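Long-range contact in Sfrice_029225 (Spodoptera frugiperda, PDB 6I50), which is a tumour necrosis factor family cytokine (an arthropod Eiger) that probably signals by engaging a TNF-type receptor: residues P2-H7 and L157-D162. Sequence-based numbering, arbitrary orientation.
Sequences PFIAAH and LVKLAD
Phe3 CG and Val158 CG1 both stand opposite the backbone N of their own residue (chi1 -175° and 180°), which brings Phe3 CE1 obliquely to Val158 CG1 at 3.9 Å. The ring also folds back over Ala5, whose CB sits above one face, toward the rim, and meets CG2 of Val158 at 3.9 Å. On the other face of the sheet, CB of Ala6 packs against CD1 of Leu157. Ile4 and Lys159 run side by side, CB to CB and CD1 to CD, before the lysine bends away. Between these two layers of side chains, strands 5-10 and 144-161 pair antiparallel, the N-terminal and C-terminal strands meeting as neighbours in the jelly-roll sandwich of TNF ligands. Ala6 and Leu157 form a hydrogen-bonded pair, 3.0 Å from Ala6 N to Leu157 O and again from Leu157 N to Ala6 O, and Lys159 N donates to Ile4 O at 2.9 Å. Where the pairing ends, at the inverse gamma turn centred on Ile4, a water accepts from Ile4 N and donates to Lys159 O. Ala161 and Leu160 of a neighbouring subunit pack on Phe3 and Val158, respectively.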
loop_
_atom_site.group_PDB
_atom_site.type_symbol
_atom_site.label_atom_id
_atom_site.label_comp_id
_atom_site.label_asym_id
_atom_site.label_seq_id
_atom_site.Cartn_x
_atom_site.Cartn_y
_atom_site.Cartn_z
ATOM N N PRO A 2 -17.089 -2.342 -17.412
ATOM C CA PRO A 2 -15.713 -2.510 -17.897
ATOM C C PRO A 2 -14.704 -2.390 -16.767
ATOM O O PRO A 2 -14.849 -1.568 -15.861
ATOM C CB PRO A 2 -15.547 -1.371 -18.912
ATOM C CG PRO A 2 -16.932 -0.872 -19.188
ATOM C CD PRO A 2 -17.714 -1.121 -17.940
ATOM N N PHE A 3 -13.666 -3.218 -16.839
ATOM C CA PHE A 3 -12.576 -3.219 -15.864
ATOM C C PHE A 3 -11.454 -2.379 -16.465
ATOM O O PHE A 3 -10.583 -2.885 -17.172
ATOM C CB PHE A 3 -12.133 -4.647 -15.563
ATOM C CG PHE A 3 -11.097 -4.756 -14.476
ATOM C CD1 PHE A 3 -11.235 -4.054 -13.290
ATOM C CD2 PHE A 3 -10.011 -5.601 -14.626
ATOM C CE1 PHE A 3 -10.294 -4.179 -12.280
ATOM C CE2 PHE A 3 -9.063 -5.729 -13.626
ATOM C CZ PHE A 3 -9.206 -5.020 -12.450
ATOM N N ILE A 4 -11.494 -1.075 -16.200
ATOM C CA ILE A 4 -10.520 -0.134 -16.761
ATOM C C ILE A 4 -9.327 -0.133 -15.807
ATOM O O ILE A 4 -9.256 0.651 -14.862
ATOM C CB ILE A 4 -11.126 1.252 -16.964
ATOM C CG1 ILE A 4 -12.345 1.140 -17.890
ATOM C CG2 ILE A 4 -10.097 2.223 -17.541
ATOM C CD1 ILE A 4 -12.980 2.456 -18.230
ATOM N N ALA A 5 -8.376 -1.032 -16.060
ATOM C CA ALA A 5 -7.321 -1.314 -15.099
ATOM C C ALA A 5 -6.158 -1.973 -15.821
ATOM O O ALA A 5 -6.341 -2.615 -16.855
ATOM C CB ALA A 5 -7.825 -2.224 -13.973
ATOM N N ALA A 6 -4.966 -1.820 -15.255
ATOM C CA ALA A 6 -3.766 -2.409 -15.831
ATOM C C ALA A 6 -2.699 -2.521 -14.751
ATOM O O ALA A 6 -2.650 -1.717 -13.816
ATOM C CB ALA A 6 -3.246 -1.583 -17.017
ATOM N N HIS A 7 -1.846 -3.535 -14.893
ATOM C CA HIS A 7 -0.709 -3.740 -14.010
ATOM C C HIS A 7 0.522 -3.966 -14.874
ATOM O O HIS A 7 0.495 -4.806 -15.774
ATOM C CB HIS A 7 -0.925 -4.940 -13.083
ATOM C CG HIS A 7 0.215 -5.190 -12.146
ATOM N ND1 HIS A 7 0.317 -4.572 -10.917
ATOM C CD2 HIS A 7 1.306 -5.984 -12.259
ATOM C CE1 HIS A 7 1.414 -4.987 -10.308
ATOM N NE2 HIS A 7 2.030 -5.846 -11.099
ATOM N N LEU A 157 -2.877 0.503 -11.886
ATOM C CA LEU A 157 -3.962 1.434 -11.634
ATOM C C LEU A 157 -5.284 0.775 -11.978
ATOM O O LEU A 157 -5.377 -0.031 -12.908
ATOM C CB LEU A 157 -3.833 2.752 -12.416
ATOM C CG LEU A 157 -2.964 3.050 -13.643
ATOM C CD1 LEU A 157 -2.850 1.907 -14.633
ATOM C CD2 LEU A 157 -3.523 4.288 -14.334
ATOM N N VAL A 158 -6.307 1.155 -11.216
ATOM C CA VAL A 158 -7.654 0.626 -11.351
ATOM C C VAL A 158 -8.605 1.809 -11.299
ATOM O O VAL A 158 -8.635 2.538 -10.302
ATOM C CB VAL A 158 -7.996 -0.383 -10.237
ATOM C CG1 VAL A 158 -9.416 -0.913 -10.422
ATOM C CG2 VAL A 158 -6.983 -1.528 -10.186
ATOM N N LYS A 159 -9.399 1.993 -12.349
ATOM C CA LYS A 159 -10.399 3.050 -12.296
ATOM C C LYS A 159 -11.501 2.672 -11.313
ATOM O O LYS A 159 -12.067 1.575 -11.385
ATOM C CB LYS A 159 -10.986 3.319 -13.675
ATOM C CG LYS A 159 -11.889 4.544 -13.690
ATOM C CD LYS A 159 -12.507 4.765 -15.051
ATOM C CE LYS A 159 -13.571 5.840 -14.972
ATOM N NZ LYS A 159 -14.812 5.420 -15.662
ATOM N N LEU A 160 -11.803 3.592 -10.396
ATOM C CA LEU A 160 -12.794 3.381 -9.348
ATOM C C LEU A 160 -14.122 4.060 -9.627
ATOM O O LEU A 160 -15.167 3.535 -9.227
ATOM C CB LEU A 160 -12.270 3.896 -8.005
ATOM C CG LEU A 160 -10.945 3.315 -7.526
ATOM C CD1 LEU A 160 -10.589 3.949 -6.184
ATOM C CD2 LEU A 160 -11.046 1.811 -7.412
ATOM N N ALA A 161 -14.105 5.219 -10.282
ATOM C CA ALA A 161 -15.330 5.970 -10.509
ATOM C C ALA A 161 -15.129 6.979 -11.627
ATOM O O ALA A 161 -14.015 7.460 -11.860
ATOM C CB ALA A 161 -15.781 6.702 -9.242
ATOM N N ASP A 162 -16.228 7.311 -12.298
ATOM C CA ASP A 162 -16.234 8.457 -13.194
ATOM C C ASP A 162 -16.069 9.741 -12.395
ATOM O O ASP A 162 -16.417 9.811 -11.214
ATOM C CB ASP A 162 -17.542 8.524 -13.986
ATOM C CG ASP A 162 -17.703 7.377 -14.959
ATOM O OD1 ASP A 162 -16.681 6.864 -15.458
ATOM O OD2 ASP A 162 -18.860 6.990 -15.230
HETATM O O HOH W 1 -12.960 0.058 -13.758
#